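Side-chain contact in glycoside transferase (Listeria monocytogenes, PDB 6R2M), which is probably an extracellular glycoside hydrolase acting on an exopolysaccharide, though a transferase activity is also possible: residues A[156-161]-A[178-183]. Residues are numbered along the deposited sequence; the frame is centred on the assembly and turned at random.
Sequences DTLHLS and YLPIQT
L158 and L160 each set one methyl group against the ring of P180, which sits in the first turn of the short helix 179-183. L160 makes the closer approach: its CD2 lies 3.7 Å from CB of P180, the two side chains meeting at a slant, and the same methyl is 4.4 Å from the backbone N of I181. L158 comes to the neighbouring ring carbon, with CD2 4.1 Å from P180 CG, and its side chain runs roughly perpendicular to the proline.

The two leucines use different branches. In L158, CG is anti to the backbone N (chi1 172°) and CD2 continues the chain away from CA, so an extended arm ends on the ring. L160 has CG beside the backbone N (chi1 -63°); its CD1 is the extended branch, while CD2 turns back to meet the proline. The two CD2 methyls lie 4.1 Å apart. The extended CD1 of L160 faces CD1 of I181 more loosely, at 4.6 Å.

No hydrogen bond crosses the interface, and all four touching residues are buried. F194 of the adjoining strand also packs on P180, I215 of helix 209-223 adds to the apolar surroundings of L160, and L163 touches I181. On the helix, T183 OG1 donates to L179 O over 2.6 Å, tilted 35° from the carbonyl plane, tying the side chain of the last helical residue to the first turn.

A backbone bond to F194 keeps L158 on the edge strand 158-159 of a small antiparallel sheet, and one between L160 and E192 continues the pairing into the 3-10 turn just beyond the strand. The arrangement is plain apolar packing of a strand edge, and the 3-10 turn that follows it, against a short helix, within a fold otherwise built mainly of helices.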
# COMPACT_ATOMS: atom_id res chain seq x y z
N ASP A 156 -11.39 -5.24 -16.27
CA ASP A 156 -11.03 -4.57 -17.50
C ASP A 156 -10.39 -3.21 -17.25
O ASP A 156 -10.26 -2.40 -18.17
CB ASP A 156 -12.24 -4.42 -18.42
CG ASP A 156 -13.43 -3.76 -17.75
OD1 ASP A 156 -13.24 -3.04 -16.74
OD2 ASP A 156 -14.56 -3.96 -18.24
N THR A 157 -9.98 -2.94 -16.01
CA THR A 157 -9.29 -1.71 -15.67
C THR A 157 -7.97 -2.05 -15.00
O THR A 157 -7.85 -3.08 -14.33
CB THR A 157 -10.09 -0.81 -14.71
OG1 THR A 157 -10.42 -1.53 -13.51
CG2 THR A 157 -11.38 -0.35 -15.35
N LEU A 158 -6.99 -1.16 -15.16
CA LEU A 158 -5.84 -1.11 -14.27
C LEU A 158 -5.78 0.26 -13.63
O LEU A 158 -5.60 1.26 -14.33
CB LEU A 158 -4.53 -1.40 -15.00
CG LEU A 158 -3.26 -1.18 -14.17
CD1 LEU A 158 -3.20 -2.17 -13.00
CD2 LEU A 158 -1.99 -1.26 -15.03
N HIS A 159 -5.94 0.31 -12.32
CA HIS A 159 -5.66 1.53 -11.57
C HIS A 159 -4.16 1.57 -11.28
O HIS A 159 -3.62 0.65 -10.66
CB HIS A 159 -6.49 1.57 -10.30
CG HIS A 159 -7.93 1.89 -10.56
ND1 HIS A 159 -8.78 0.99 -11.16
CD2 HIS A 159 -8.65 3.01 -10.33
CE1 HIS A 159 -9.98 1.54 -11.29
NE2 HIS A 159 -9.93 2.77 -10.78
N LEU A 160 -3.50 2.65 -11.72
CA LEU A 160 -2.05 2.71 -11.58
C LEU A 160 -1.62 2.74 -10.12
O LEU A 160 -0.47 2.38 -9.81
CB LEU A 160 -1.51 3.93 -12.32
CG LEU A 160 -1.75 3.88 -13.82
CD1 LEU A 160 -1.26 5.15 -14.48
CD2 LEU A 160 -1.06 2.67 -14.41
N SER A 161 -2.50 3.18 -9.22
CA SER A 161 -2.18 3.17 -7.80
C SER A 161 -2.06 1.76 -7.23
O SER A 161 -1.62 1.62 -6.08
CB SER A 161 -3.23 3.96 -7.02
OG SER A 161 -4.49 3.29 -7.03
N TYR A 178 4.78 -2.92 -17.99
CA TYR A 178 5.18 -1.64 -17.42
C TYR A 178 4.84 -0.47 -18.33
O TYR A 178 5.03 0.68 -17.92
CB TYR A 178 6.67 -1.65 -17.11
CG TYR A 178 7.06 -2.74 -16.12
CD1 TYR A 178 7.09 -2.48 -14.76
CD2 TYR A 178 7.38 -4.02 -16.55
CE1 TYR A 178 7.44 -3.46 -13.85
CE2 TYR A 178 7.73 -5.02 -15.65
CZ TYR A 178 7.75 -4.73 -14.30
OH TYR A 178 8.11 -5.69 -13.38
N LEU A 179 4.32 -0.74 -19.53
CA LEU A 179 3.99 0.35 -20.44
C LEU A 179 3.04 1.37 -19.81
O LEU A 179 3.24 2.57 -20.05
CB LEU A 179 3.40 -0.19 -21.75
CG LEU A 179 3.28 0.83 -22.88
CD1 LEU A 179 4.63 0.99 -23.55
CD2 LEU A 179 2.23 0.44 -23.91
N PRO A 180 2.01 0.99 -19.03
CA PRO A 180 1.15 2.03 -18.44
C PRO A 180 1.92 3.03 -17.59
O PRO A 180 1.77 4.24 -17.79
CB PRO A 180 0.13 1.22 -17.63
CG PRO A 180 0.01 -0.07 -18.41
CD PRO A 180 1.41 -0.35 -18.89
N ILE A 181 2.75 2.56 -16.66
CA ILE A 181 3.45 3.50 -15.79
C ILE A 181 4.62 4.19 -16.50
O ILE A 181 5.05 5.27 -16.08
CB ILE A 181 3.89 2.79 -14.49
CG1 ILE A 181 4.25 3.79 -13.38
CG2 ILE A 181 5.05 1.83 -14.75
CD1 ILE A 181 3.06 4.62 -12.89
N GLN A 182 5.12 3.60 -17.58
CA GLN A 182 6.15 4.27 -18.37
C GLN A 182 5.61 5.42 -19.20
O GLN A 182 6.38 6.32 -19.55
CB GLN A 182 6.84 3.28 -19.31
CG GLN A 182 7.77 2.32 -18.61
CD GLN A 182 8.17 1.15 -19.50
OE1 GLN A 182 7.65 1.00 -20.61
NE2 GLN A 182 9.08 0.31 -19.02
N THR A 183 4.32 5.41 -19.52
CA THR A 183 3.77 6.35 -20.50
C THR A 183 2.70 7.28 -19.94
O THR A 183 2.22 8.16 -20.67
CB THR A 183 3.22 5.58 -21.71
OG1 THR A 183 2.21 4.65 -21.31
CG2 THR A 183 4.34 4.80 -22.38